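Long-range contacts in DNA polymerase III, beta subunit (Thermotoga maritima, PDB 1VPK), which probably serves as a sliding clamp, a ring-shaped head-to-tail homodimer that encircles DNA and keeps DNA polymerases tethered for processive synthesis: residues Lys340-Glu345 / Cys358-Leu363; Ala191-Glu196 / Ser366-Ile371; Val269-Leu274 / Glu345-Asn350; Asp184-Ala189 / Pro332-Asp337. All coordinates share one frame; numbering follows the deposited sequence. Where two conformers were deposited one is given.

From the N terminus, the chain first passes 184-189, the turn into strand 187-194 of the central domain, and 191-196, that strand's far end, then 269-274 in the C-terminal domain. Helix 332-341 closes contact 4 across 142 intervening residues. Residues 340-345 follow and open contact 1, and 345-350 close contact 3, which crosses contact 4. Residues 358-363 close contact 1, which crosses contact 3 and shares Glu345 with it. Last, 366-371 close contact 2; its loop encloses contacts 1 and 3 and crosses contact 4. Contacts 2 and 4 tie the central to the C-terminal domain, whereas contacts 1 and 3 lie within the latter. All four reach one antiparallel sheet.

Contact 1: residues Lys340-Glu345 / Cys358-Leu363; sequences KHIETE and CQINPL
Ile342 and Thr344 reach from the turn after helix 332-341 to Ile360 and Pro362 of strand 358-362. The Ile342 side chain leaves its backbone toward the strand, and at CB it divides. The short branch, CG2, lies 4.0 Å from CB of Pro362. The longer branch runs through CG1, set opposite the carbonyl carbon and next to the backbone N (chi1 -69°), and then extends (chi2 176°), which carries CD1 out to the strand. There CD1 sits 4.0 Å from CG2 of Ile360 and 4.1 Å from the backbone N of Pro362, the two isoleucine side chains crossing at about a right angle. Thr344 sets both its branches against Pro362 CB: OG1 at 3.3 Å and CG2 at 3.9 Å. That hydroxyl has its polar partner elsewhere, in a hydrogen bond with Glu346 O, so its meeting with the ring is van der Waals contact. The evidence is thus of apolar packing, with 195 Å² buried. In the C-terminal domain, the turn 342-345 leads from helix 332-341 into strand 346-351, one of whose two neighbours in the sheet is strand 358-362. Ile342 also touches Ile347 and, on strand 368-372, Tyr370, while Ile360 packs on Ile335 and Val338 of the helix, closing helix against sheet.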
loop_
_atom_site.group_PDB
_atom_site.type_symbol
_atom_site.label_atom_id
_atom_site.label_comp_id
_atom_site.label_asym_id
_atom_site.label_seq_id
_atom_site.Cartn_x
_atom_site.Cartn_y
_atom_site.Cartn_z
ATOM N N LYS A 340 12.142 0.942 -14.351
ATOM C CA LYS A 340 11.052 1.779 -13.887
ATOM C C LYS A 340 11.187 3.223 -14.329
ATOM O O LYS A 340 10.177 3.899 -14.514
ATOM C CB LYS A 340 10.982 1.790 -12.345
ATOM C CG LYS A 340 10.721 0.435 -11.687
ATOM C CD LYS A 340 10.797 0.512 -10.146
ATOM C CE LYS A 340 10.680 -0.912 -9.470
ATOM N NZ LYS A 340 11.699 -1.088 -8.349
ATOM N N HIS A 341 12.418 3.730 -14.423
ATOM C CA HIS A 341 12.615 5.134 -14.725
ATOM C C HIS A 341 12.911 5.466 -16.168
ATOM O O HIS A 341 13.079 6.630 -16.508
ATOM C CB HIS A 341 13.739 5.657 -13.840
ATOM C CG HIS A 341 13.364 5.688 -12.405
ATOM N ND1 HIS A 341 13.555 4.617 -11.569
ATOM C CD2 HIS A 341 12.690 6.610 -11.693
ATOM C CE1 HIS A 341 13.067 4.900 -10.377
ATOM N NE2 HIS A 341 12.554 6.114 -10.422
ATOM N N ILE A 342 13.022 4.443 -17.005
ATOM C CA ILE A 342 13.187 4.638 -18.439
ATOM C C ILE A 342 11.833 4.578 -19.098
ATOM O O ILE A 342 10.987 3.741 -18.760
ATOM C CB ILE A 342 14.138 3.590 -19.013
ATOM C CG1 ILE A 342 15.561 3.862 -18.493
ATOM C CG2 ILE A 342 14.102 3.570 -20.550
ATOM C CD1 ILE A 342 16.583 2.858 -18.892
ATOM N N GLU A 343 11.632 5.453 -20.070
ATOM C CA GLU A 343 10.323 5.584 -20.720
ATOM C C GLU A 343 10.260 4.964 -22.105
ATOM O O GLU A 343 9.170 4.651 -22.571
ATOM C CB GLU A 343 9.929 7.059 -20.745
ATOM C CG GLU A 343 10.237 7.703 -19.375
ATOM C CD GLU A 343 9.529 9.028 -19.109
ATOM O OE1 GLU A 343 8.451 9.323 -19.723
ATOM O OE2 GLU A 343 10.065 9.763 -18.236
ATOM N N THR A 344 11.397 4.718 -22.738
ATOM C CA THR A 344 11.395 4.048 -24.035
ATOM C C THR A 344 11.037 2.567 -23.940
ATOM O O THR A 344 11.246 1.948 -22.908
ATOM C CB THR A 344 12.762 4.178 -24.769
ATOM O OG1 THR A 344 13.826 3.664 -23.948
ATOM C CG2 THR A 344 13.039 5.607 -25.067
ATOM N N GLU A 345 10.525 2.006 -25.034
ATOM C CA GLU A 345 10.112 0.612 -25.083
ATOM C C GLU A 345 11.279 -0.333 -25.127
ATOM O O GLU A 345 11.137 -1.478 -24.704
ATOM C CB GLU A 345 9.238 0.327 -26.284
ATOM C CG GLU A 345 7.960 1.065 -26.262
ATOM C CD GLU A 345 7.129 0.852 -27.509
ATOM O OE1 GLU A 345 7.284 -0.170 -28.187
ATOM O OE2 GLU A 345 6.308 1.743 -27.821
ATOM N N CYS A 358 28.041 -2.031 -15.651
ATOM C CA CYS A 358 27.172 -2.071 -16.821
ATOM C C CYS A 358 26.518 -0.698 -16.957
ATOM O O CYS A 358 26.043 -0.119 -15.955
ATOM C CB CYS A 358 26.100 -3.145 -16.605
ATOM S SG CYS A 358 24.787 -3.136 -17.748
ATOM N N GLN A 359 26.487 -0.188 -18.170
ATOM C CA GLN A 359 25.728 1.002 -18.493
ATOM C C GLN A 359 24.409 0.604 -19.122
ATOM O O GLN A 359 24.375 -0.155 -20.088
ATOM C CB GLN A 359 26.493 1.952 -19.421
ATOM C CG GLN A 359 25.691 3.196 -19.747
ATOM C CD GLN A 359 26.429 4.193 -20.594
ATOM O OE1 GLN A 359 27.466 4.665 -20.208
ATOM N NE2 GLN A 359 25.891 4.499 -21.766
ATOM N N ILE A 360 23.320 1.096 -18.548
ATOM C CA ILE A 360 22.004 0.979 -19.114
ATOM C C ILE A 360 21.469 2.349 -19.577
ATOM O O ILE A 360 21.504 3.388 -18.840
ATOM C CB ILE A 360 21.030 0.334 -18.128
ATOM C CG1 ILE A 360 21.528 -1.065 -17.732
ATOM C CG2 ILE A 360 19.639 0.254 -18.758
ATOM C CD1 ILE A 360 20.798 -1.661 -16.580
ATOM N N ASN A 361 20.960 2.365 -20.802
ATOM C CA ASN A 361 20.355 3.586 -21.305
ATOM C C ASN A 361 19.137 3.324 -22.169
ATOM O O ASN A 361 18.994 2.250 -22.708
ATOM C CB ASN A 361 21.416 4.405 -22.057
ATOM C CG ASN A 361 22.174 3.611 -23.039
ATOM O OD1 ASN A 361 23.271 3.098 -22.733
ATOM N ND2 ASN A 361 21.655 3.554 -24.269
ATOM N N PRO A 362 18.276 4.333 -22.332
ATOM C CA PRO A 362 17.201 4.214 -23.317
ATOM C C PRO A 362 17.792 4.157 -24.704
ATOM O O PRO A 362 18.837 4.754 -24.929
ATOM C CB PRO A 362 16.405 5.492 -23.167
ATOM C CG PRO A 362 17.119 6.320 -22.306
ATOM C CD PRO A 362 18.300 5.646 -21.708
ATOM N N LEU A 363 17.124 3.449 -25.621
ATOM C CA LEU A 363 17.616 3.308 -26.968
ATOM C C LEU A 363 17.440 4.609 -27.678
ATOM O O LEU A 363 16.349 5.130 -27.775
ATOM C CB LEU A 363 16.872 2.188 -27.719
ATOM C CG LEU A 363 17.212 1.940 -29.183
ATOM C CD1 LEU A 363 18.685 1.435 -29.254
ATOM C CD2 LEU A 363 16.278 0.958 -29.824
#

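Contact 2: residues Ala191-Glu196 / Ser366-Ile371; sequences AEEQIE and SGYLYI
The Tyr368 ring meets the carboxylate of Glu193 at its hydroxyl-bearing edge, where OE2 lies near the ring plane, and it meets Ala191 CB obliquely beside CE2. Lys152 makes a cation-pi contact with the same ring. Carboxylate and ring planes stand 59° apart, and the phenol donates to OE2, with 2.7 Å between Tyr368 OH and Glu193 OE2, on the lone pair facing away from the other carboxylate oxygen. A bend at chi2 (-80°) folds the Glu193 chain back so that its end approaches the tyrosine although its CB does not. Tyr368 was modelled in two conformers, so these ring contacts hold for one of them. Beneath the side chains, Ala191 and Tyr368 form an antiparallel non-hydrogen-bonded pair, their CA atoms 4.6 Å apart. Gly367 O takes the N-H of Glu192, at 2.7 Å from Glu192 N, and also receives a CA-H...O contact from Ala191 CA at 3.2 Å. A CB on Gly367 would clash with Glu192 O, and at its phi of 103° would also press against the preceding carbonyl oxygen. Here strand 187-194 of the central domain lies antiparallel beside strand 368-372 of the C-terminal domain, so one sheet spans both. Helix 143-153 covers the face carrying Ala191 and Tyr368 with Val153 and Met149, while Glu192 turns to Arg179 of strand 177-183.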
loop_
_atom_site.group_PDB
_atom_site.type_symbol
_atom_site.label_atom_id
_atom_site.label_comp_id
_atom_site.label_asym_id
_atom_site.label_seq_id
_atom_site.Cartn_x
_atom_site.Cartn_y
_atom_site.Cartn_z
ATOM N N ALA A 191 21.406 12.465 -15.414
ATOM C CA ALA A 191 20.487 13.151 -16.323
ATOM C C ALA A 191 21.152 14.476 -16.727
ATOM O O ALA A 191 21.717 15.186 -15.865
ATOM C CB ALA A 191 19.120 13.439 -15.595
ATOM N N GLU A 192 21.072 14.817 -18.005
ATOM C CA GLU A 192 21.655 16.053 -18.510
ATOM C C GLU A 192 20.727 16.683 -19.553
ATOM O O GLU A 192 20.212 15.989 -20.447
ATOM C CB GLU A 192 23.007 15.732 -19.131
ATOM C CG GLU A 192 23.767 16.888 -19.708
ATOM C CD GLU A 192 25.124 16.444 -20.218
ATOM O OE1 GLU A 192 26.036 16.317 -19.373
ATOM O OE2 GLU A 192 25.259 16.215 -21.433
ATOM N N GLU A 193 20.520 17.994 -19.462
ATOM C CA GLU A 193 19.660 18.683 -20.426
ATOM C C GLU A 193 20.207 20.060 -20.724
ATOM O O GLU A 193 20.742 20.766 -19.838
ATOM C CB GLU A 193 18.242 18.875 -19.855
ATOM C CG GLU A 193 17.448 17.586 -19.633
ATOM C CD GLU A 193 16.838 17.058 -20.889
ATOM O OE1 GLU A 193 16.964 17.724 -21.930
ATOM O OE2 GLU A 193 16.222 15.973 -20.833
ATOM N N GLN A 194 19.973 20.467 -21.952
ATOM C CA GLN A 194 20.246 21.807 -22.371
ATOM C C GLN A 194 19.277 22.749 -21.690
ATOM O O GLN A 194 18.066 22.489 -21.610
ATOM C CB GLN A 194 20.128 21.912 -23.888
ATOM C CG GLN A 194 20.577 23.264 -24.376
ATOM C CD GLN A 194 20.728 23.375 -25.849
ATOM O OE1 GLN A 194 21.044 22.399 -26.557
ATOM N NE2 GLN A 194 20.550 24.598 -26.341
ATOM N N ILE A 195 19.826 23.826 -21.144
ATOM C CA ILE A 195 19.036 24.875 -20.507
ATOM C C ILE A 195 19.691 26.196 -20.913
ATOM O O ILE A 195 20.650 26.185 -21.696
ATOM C CB ILE A 195 19.007 24.743 -18.997
ATOM C CG1 ILE A 195 20.410 24.891 -18.379
ATOM C CG2 ILE A 195 18.345 23.399 -18.572
ATOM C CD1 ILE A 195 20.341 25.099 -16.895
ATOM N N GLU A 196 19.160 27.318 -20.416
ATOM C CA GLU A 196 19.838 28.605 -20.516
ATOM C C GLU A 196 20.591 28.853 -19.186
ATOM O O GLU A 196 19.969 28.972 -18.093
ATOM C CB GLU A 196 18.857 29.744 -20.879
ATOM C CG GLU A 196 18.006 29.492 -22.164
ATOM C CD GLU A 196 17.439 30.794 -22.829
ATOM O OE1 GLU A 196 16.258 31.151 -22.557
ATOM O OE2 GLU A 196 18.162 31.462 -23.626
ATOM N N SER A 366 19.594 10.465 -25.883
ATOM C CA SER A 366 20.743 10.953 -25.166
ATOM C C SER A 366 20.234 11.701 -23.915
ATOM O O SER A 366 19.053 12.081 -23.799
ATOM C CB SER A 366 21.580 11.888 -26.041
ATOM O OG SER A 366 20.714 12.737 -26.767
ATOM N N GLY A 367 21.154 11.904 -22.998
ATOM C CA GLY A 367 20.889 12.759 -21.866
ATOM C C GLY A 367 20.603 12.033 -20.572
ATOM O O GLY A 367 20.643 12.666 -19.511
ATOM N N TYR A 368 20.353 10.719 -20.667
ATOM C CA TYR A 368 19.996 9.873 -19.526
ATOM C C TYR A 368 20.769 8.570 -19.520
ATOM O O TYR A 368 20.784 7.851 -20.530
ATOM C CB TYR A 368 18.483 9.608 -19.515
ATOM C CG TYR A 368 17.721 10.891 -19.295
ATOM C CD1 TYR A 368 17.367 11.710 -20.371
ATOM C CD2 TYR A 368 17.434 11.330 -18.013
ATOM C CE1 TYR A 368 16.716 12.909 -20.168
ATOM C CE2 TYR A 368 16.772 12.531 -17.801
ATOM C CZ TYR A 368 16.424 13.315 -18.881
ATOM O OH TYR A 368 15.769 14.487 -18.665
ATOM N N LEU A 369 21.422 8.250 -18.396
ATOM C CA LEU A 369 22.140 6.984 -18.314
ATOM C C LEU A 369 22.291 6.492 -16.879
ATOM O O LEU A 369 22.285 7.281 -15.901
ATOM C CB LEU A 369 23.502 7.057 -18.985
ATOM C CG LEU A 369 24.693 7.722 -18.321
ATOM C CD1 LEU A 369 25.352 6.861 -17.262
ATOM C CD2 LEU A 369 25.684 8.032 -19.373
ATOM N N TYR A 370 22.389 5.180 -16.781
ATOM C CA TYR A 370 22.421 4.471 -15.505
ATOM C C TYR A 370 23.581 3.533 -15.487
ATOM O O TYR A 370 23.850 2.929 -16.472
ATOM C CB TYR A 370 21.101 3.703 -15.269
ATOM C CG TYR A 370 19.959 4.673 -15.303
ATOM C CD1 TYR A 370 19.591 5.369 -14.164
ATOM C CD2 TYR A 370 19.287 4.961 -16.501
ATOM C CE1 TYR A 370 18.539 6.330 -14.207
ATOM C CE2 TYR A 370 18.239 5.896 -16.542
ATOM C CZ TYR A 370 17.894 6.576 -15.408
ATOM O OH TYR A 370 16.879 7.479 -15.414
ATOM N N ILE A 371 24.233 3.394 -14.341
ATOM C CA ILE A 371 25.356 2.459 -14.144
ATOM C C ILE A 371 24.952 1.529 -12.980
ATOM O O ILE A 371 24.377 2.004 -11.962
ATOM C CB ILE A 371 26.675 3.204 -13.757
ATOM C CG1 ILE A 371 27.064 4.255 -14.822
ATOM C CG2 ILE A 371 27.807 2.203 -13.481
ATOM C CD1 ILE A 371 27.546 3.675 -16.086
#

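Contact 3: residues Val269-Leu274 / Glu345-Asn350; sequences VSRKEL and EEIEMN
Val269 of strand 265-270 and Ile347 of strand 346-351 form an antiparallel hydrogen-bonded pair, and the first strand passes at Ser270 into helix 271-285 through a capping box. The pair is held both ways, Val269 N to Ile347 O at 3.1 Å and Ile347 N to Val269 O at 3.0 Å, the latter nearly straight (174°). Beside it, Arg271 gives its backbone N-H to Glu345 O, with 2.8 Å between Arg271 N and that oxygen. On the face they share, the Val269 and Ile347 side chains lie side by side, with Val269 CG1 3.8 Å from Ile347 CD1. Ile347 then meets Leu274 at CD1 and the methylenes of Arg271 at CG2; Leu274 CD2 also reaches Met349 SD. Bent at chi2 (-74°), Glu346 folds its carboxylate back against the Val269-Ser270 peptide, OE1 lying 3.1 Å from Val269 C, a contact and not a hydrogen bond. Placing an alanine here, in lieu of Glu346, would remove this carboxylate and would probably open a gap beside that peptide where the strand gives way to the helix. The next shell fixes the helix start: Ser270, at the N-cap, accepts from the helix, Ser270 OG being 3.0 Å from Glu273 N, and its own backbone N returns a bond to Glu273 OE1 at 3.3 Å, while the Arg271 guanidinium binds Leu339 O and Thr344 O. Further out, Leu274 packs on Met301 and Leu303 of strand 300-307. Glu345 O has a second donor in water 1, which lies 2.6 Å from it and accepts from Lys272 N.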
loop_
_atom_site.group_PDB
_atom_site.type_symbol
_atom_site.label_atom_id
_atom_site.label_comp_id
_atom_site.label_asym_id
_atom_site.label_seq_id
_atom_site.Cartn_x
_atom_site.Cartn_y
_atom_site.Cartn_z
ATOM N N VAL A 269 17.206 -4.797 -25.824
ATOM C CA VAL A 269 16.172 -5.655 -25.276
ATOM C C VAL A 269 14.981 -4.784 -24.882
ATOM O O VAL A 269 15.159 -3.646 -24.476
ATOM C CB VAL A 269 16.724 -6.474 -24.072
ATOM C CG1 VAL A 269 17.143 -5.587 -22.931
ATOM C CG2 VAL A 269 15.710 -7.524 -23.584
ATOM N N SER A 270 13.775 -5.337 -25.028
ATOM C CA SER A 270 12.530 -4.671 -24.630
ATOM C C SER A 270 12.545 -4.375 -23.117
ATOM O O SER A 270 12.924 -5.215 -22.321
ATOM C CB SER A 270 11.300 -5.525 -25.030
ATOM O OG SER A 270 10.239 -5.259 -24.145
ATOM N N ARG A 271 12.182 -3.155 -22.733
ATOM C CA ARG A 271 12.099 -2.800 -21.311
ATOM C C ARG A 271 11.035 -3.645 -20.558
ATOM O O ARG A 271 11.296 -4.155 -19.482
ATOM C CB ARG A 271 11.790 -1.306 -21.187
ATOM C CG ARG A 271 11.895 -0.736 -19.768
ATOM C CD ARG A 271 11.740 0.752 -19.808
ATOM N NE ARG A 271 10.389 1.123 -20.210
ATOM C CZ ARG A 271 9.362 1.316 -19.397
ATOM N NH1 ARG A 271 9.492 1.235 -18.075
ATOM N NH2 ARG A 271 8.185 1.650 -19.927
ATOM N N LYS A 272 9.843 -3.768 -21.132
ATOM C CA LYS A 272 8.792 -4.668 -20.605
ATOM C C LYS A 272 9.261 -6.127 -20.498
ATOM O O LYS A 272 9.043 -6.753 -19.476
ATOM C CB LYS A 272 7.570 -4.615 -21.514
ATOM C CG LYS A 272 6.382 -5.485 -21.126
ATOM C CD LYS A 272 5.321 -5.439 -22.197
ATOM C CE LYS A 272 4.012 -6.063 -21.739
ATOM N NZ LYS A 272 3.323 -5.233 -20.685
ATOM N N GLU A 273 9.917 -6.628 -21.538
ATOM C CA GLU A 273 10.457 -8.025 -21.633
ATOM C C GLU A 273 11.464 -8.358 -20.530
ATOM O O GLU A 273 11.346 -9.354 -19.806
ATOM C CB GLU A 273 11.117 -8.193 -23.039
ATOM C CG GLU A 273 12.036 -9.388 -23.292
ATOM C CD GLU A 273 12.641 -9.467 -24.754
ATOM O OE1 GLU A 273 12.881 -8.438 -25.483
ATOM O OE2 GLU A 273 12.935 -10.633 -25.137
ATOM N N LEU A 274 12.420 -7.475 -20.345
ATOM C CA LEU A 274 13.383 -7.642 -19.270
ATOM C C LEU A 274 12.768 -7.458 -17.886
ATOM O O LEU A 274 13.134 -8.180 -16.959
ATOM C CB LEU A 274 14.506 -6.659 -19.462
ATOM C CG LEU A 274 15.672 -6.763 -18.476
ATOM C CD1 LEU A 274 16.295 -8.127 -18.504
ATOM C CD2 LEU A 274 16.691 -5.693 -18.823
ATOM N N GLU A 345 10.525 2.006 -25.034
ATOM C CA GLU A 345 10.112 0.612 -25.083
ATOM C C GLU A 345 11.279 -0.333 -25.127
ATOM O O GLU A 345 11.137 -1.478 -24.704
ATOM C CB GLU A 345 9.238 0.327 -26.284
ATOM C CG GLU A 345 7.960 1.065 -26.262
ATOM C CD GLU A 345 7.129 0.852 -27.509
ATOM O OE1 GLU A 345 7.284 -0.170 -28.187
ATOM O OE2 GLU A 345 6.308 1.743 -27.821
ATOM N N GLU A 346 12.410 0.162 -25.656
ATOM C CA GLU A 346 13.653 -0.572 -25.761
ATOM C C GLU A 346 14.753 0.125 -24.987
ATOM O O GLU A 346 14.813 1.345 -24.919
ATOM C CB GLU A 346 14.092 -0.692 -27.231
ATOM C CG GLU A 346 13.153 -1.515 -28.102
ATOM C CD GLU A 346 13.243 -2.992 -27.865
ATOM O OE1 GLU A 346 14.356 -3.495 -27.644
ATOM O OE2 GLU A 346 12.208 -3.680 -27.929
ATOM N N ILE A 347 15.639 -0.674 -24.432
ATOM C CA ILE A 347 16.797 -0.181 -23.702
ATOM C C ILE A 347 18.061 -0.889 -24.224
ATOM O O ILE A 347 17.974 -1.965 -24.866
ATOM C CB ILE A 347 16.653 -0.389 -22.158
ATOM C CG1 ILE A 347 16.624 -1.872 -21.771
ATOM C CG2 ILE A 347 15.375 0.264 -21.643
ATOM C CD1 ILE A 347 17.818 -2.329 -21.031
ATOM N N GLU A 348 19.214 -0.277 -23.955
ATOM C CA GLU A 348 20.482 -0.947 -24.151
ATOM C C GLU A 348 21.184 -1.225 -22.853
ATOM O O GLU A 348 21.127 -0.434 -21.910
ATOM C CB GLU A 348 21.491 -0.122 -24.953
ATOM C CG GLU A 348 21.025 0.540 -26.125
ATOM C CD GLU A 348 22.209 0.991 -26.957
ATOM O OE1 GLU A 348 23.295 1.333 -26.396
ATOM O OE2 GLU A 348 22.055 0.957 -28.173
ATOM N N MET A 349 21.828 -2.376 -22.818
ATOM C CA MET A 349 22.726 -2.768 -21.755
ATOM C C MET A 349 24.104 -2.954 -22.364
ATOM O O MET A 349 24.244 -3.733 -23.287
ATOM C CB MET A 349 22.295 -4.068 -21.164
ATOM C CG MET A 349 20.901 -4.053 -20.564
ATOM S SD MET A 349 20.575 -5.548 -19.657
ATOM C CE MET A 349 21.309 -5.379 -18.089
ATOM N N ASN A 350 25.110 -2.275 -21.801
ATOM C CA ASN A 350 26.462 -2.192 -22.353
ATOM C C ASN A 350 27.440 -2.705 -21.295
ATOM O O ASN A 350 27.405 -2.232 -20.152
ATOM C CB ASN A 350 26.801 -0.748 -22.701
ATOM C CG ASN A 350 26.000 -0.209 -23.908
ATOM O OD1 ASN A 350 26.323 -0.518 -25.029
ATOM N ND2 ASN A 350 24.989 0.633 -23.659
HETATM O O HOH W 1 8.897 -2.337 -23.661
#

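Contact 4: residues Asp184-Ala189 / Pro332-Asp337; sequences DGFRLA and PKFIED
Arg187 NH2 is gripped from two quarters. It donates to Asp337 OD2 at 2.9 Å in a nearly straight salt-bridge bond (173°), lying in the guanidinium plane and using the oxygen's anti lone pair. It also donates a hydrogen bond to water 2, 3.0 Å from NH2, and the water donates to Phe334 O. Arg187 NE bonds Asp184 OD2 at 2.8 Å, from above the carboxylate plane, so one cation joins two acids. Asp184 OD1 takes the backbone N-H of both Phe186 and Arg187, the first bond closing an Asx turn and the two together an Asx motif. Arg187 CG stands between backbone N and carbonyl carbon (chi1 37°), and the bend at chi2 lays the chain over Phe334: CG sits 4.1 Å from the Phe334 ring centroid, 17° off its normal, a CH-pi contact. Phe334 CD1 lies over one guanidinium face, toward its rim, the two planes being tilted rather than stacked. Phe186 touches with its CB, 3.5 Å from Phe334 CE2, while its ring leads away, near parallel to that of Phe334 but offset with little overlap. Replacing Arg187 by a leucine would probably leave Asp184 OD2 and Asp337 OD2 without their shared cation, though Lys340 would still pair with Asp337 OD1. The contact places helix 332-341 of the C-terminal domain on the start of strand 187-194, with Phe334 also touching Val372 of strand 368-372.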
loop_
_atom_site.group_PDB
_atom_site.type_symbol
_atom_site.label_atom_id
_atom_site.label_comp_id
_atom_site.label_asym_id
_atom_site.label_seq_id
_atom_site.Cartn_x
_atom_site.Cartn_y
_atom_site.Cartn_z
ATOM N N ASP A 184 24.726 5.542 -4.971
ATOM C CA ASP A 184 24.807 4.965 -3.665
ATOM C C ASP A 184 25.995 4.034 -3.532
ATOM O O ASP A 184 26.068 3.232 -2.582
ATOM C CB ASP A 184 23.505 4.245 -3.319
ATOM C CG ASP A 184 23.246 2.998 -4.166
ATOM O OD1 ASP A 184 24.060 2.610 -5.064
ATOM O OD2 ASP A 184 22.178 2.411 -3.917
ATOM N N GLY A 185 26.930 4.127 -4.479
ATOM C CA GLY A 185 28.105 3.247 -4.473
ATOM C C GLY A 185 27.925 1.925 -5.198
ATOM O O GLY A 185 28.903 1.282 -5.605
ATOM N N PHE A 186 26.678 1.487 -5.359
ATOM C CA PHE A 186 26.391 0.278 -6.120
ATOM C C PHE A 186 25.854 0.623 -7.512
ATOM O O PHE A 186 26.005 -0.138 -8.455
ATOM C CB PHE A 186 25.346 -0.563 -5.400
ATOM C CG PHE A 186 25.806 -1.155 -4.085
ATOM C CD1 PHE A 186 26.735 -2.173 -4.051
ATOM C CD2 PHE A 186 25.236 -0.740 -2.886
ATOM C CE1 PHE A 186 27.120 -2.751 -2.820
ATOM C CE2 PHE A 186 25.608 -1.310 -1.678
ATOM C CZ PHE A 186 26.543 -2.305 -1.646
ATOM N N ARG A 187 25.165 1.742 -7.611
ATOM C CA ARG A 187 24.578 2.164 -8.875
ATOM C C ARG A 187 24.524 3.687 -8.918
ATOM O O ARG A 187 24.727 4.359 -7.909
ATOM C CB ARG A 187 23.192 1.515 -9.119
ATOM C CG ARG A 187 22.258 1.324 -7.913
ATOM C CD ARG A 187 21.576 2.615 -7.528
ATOM N NE ARG A 187 20.720 2.454 -6.351
ATOM C CZ ARG A 187 19.517 1.899 -6.336
ATOM N NH1 ARG A 187 18.844 1.846 -5.203
ATOM N NH2 ARG A 187 18.965 1.436 -7.426
ATOM N N LEU A 188 24.280 4.209 -10.110
ATOM C CA LEU A 188 24.370 5.619 -10.381
ATOM C C LEU A 188 23.362 5.965 -11.468
ATOM O O LEU A 188 23.123 5.176 -12.401
ATOM C CB LEU A 188 25.792 5.951 -10.815
ATOM C CG LEU A 188 26.065 7.374 -11.348
ATOM C CD1 LEU A 188 27.506 7.759 -11.071
ATOM C CD2 LEU A 188 25.825 7.434 -12.845
ATOM N N ALA A 189 22.764 7.128 -11.318
ATOM C CA ALA A 189 21.850 7.692 -12.298
ATOM C C ALA A 189 22.368 9.062 -12.706
ATOM O O ALA A 189 22.806 9.838 -11.852
ATOM C CB ALA A 189 20.449 7.847 -11.700
ATOM N N PRO A 332 19.327 -7.995 -8.918
ATOM C CA PRO A 332 18.244 -7.732 -9.862
ATOM C C PRO A 332 17.364 -6.525 -9.514
ATOM O O PRO A 332 16.805 -5.886 -10.430
ATOM C CB PRO A 332 17.431 -9.033 -9.822
ATOM C CG PRO A 332 17.701 -9.588 -8.464
ATOM C CD PRO A 332 19.149 -9.287 -8.235
ATOM N N LYS A 333 17.232 -6.223 -8.219
ATOM C CA LYS A 333 16.445 -5.072 -7.790
ATOM C C LYS A 333 17.051 -3.793 -8.388
ATOM O O LYS A 333 16.328 -2.863 -8.768
ATOM C CB LYS A 333 16.408 -4.956 -6.255
ATOM N N PHE A 334 18.374 -3.724 -8.447
ATOM C CA PHE A 334 19.021 -2.533 -9.003
ATOM C C PHE A 334 18.757 -2.379 -10.496
ATOM O O PHE A 334 18.690 -1.249 -10.997
ATOM C CB PHE A 334 20.513 -2.524 -8.739
ATOM C CG PHE A 334 20.900 -2.366 -7.308
ATOM C CD1 PHE A 334 20.109 -1.697 -6.388
ATOM C CD2 PHE A 334 22.133 -2.817 -6.896
ATOM C CE1 PHE A 334 20.534 -1.540 -5.052
ATOM C CE2 PHE A 334 22.562 -2.658 -5.610
ATOM C CZ PHE A 334 21.756 -2.017 -4.667
ATOM N N ILE A 335 18.580 -3.489 -11.212
ATOM C CA ILE A 335 18.318 -3.419 -12.643
ATOM C C ILE A 335 16.884 -3.010 -12.794
ATOM O O ILE A 335 16.564 -2.160 -13.637
ATOM C CB ILE A 335 18.497 -4.782 -13.381
ATOM C CG1 ILE A 335 19.878 -5.414 -13.166
ATOM C CG2 ILE A 335 18.202 -4.626 -14.910
ATOM C CD1 ILE A 335 20.984 -4.615 -13.680
ATOM N N GLU A 336 15.994 -3.649 -12.024
ATOM C CA GLU A 336 14.605 -3.291 -12.063
ATOM C C GLU A 336 14.326 -1.798 -11.738
ATOM O O GLU A 336 13.511 -1.179 -12.380
ATOM C CB GLU A 336 13.790 -4.205 -11.140
ATOM C CG GLU A 336 12.296 -3.886 -11.124
ATOM C CD GLU A 336 11.661 -4.039 -12.501
ATOM O OE1 GLU A 336 11.509 -5.220 -12.979
ATOM O OE2 GLU A 336 11.321 -2.979 -13.115
ATOM N N ASP A 337 14.976 -1.240 -10.729
ATOM C CA ASP A 337 14.860 0.200 -10.418
ATOM C C ASP A 337 15.116 1.090 -11.621
ATOM O O ASP A 337 14.372 1.996 -11.871
ATOM C CB ASP A 337 15.885 0.569 -9.355
ATOM C CG ASP A 337 15.490 0.133 -7.967
ATOM O OD1 ASP A 337 14.304 -0.165 -7.710
ATOM O OD2 ASP A 337 16.376 0.153 -7.093
HETATM O O HOH W 2 19.783 1.083 -10.247
#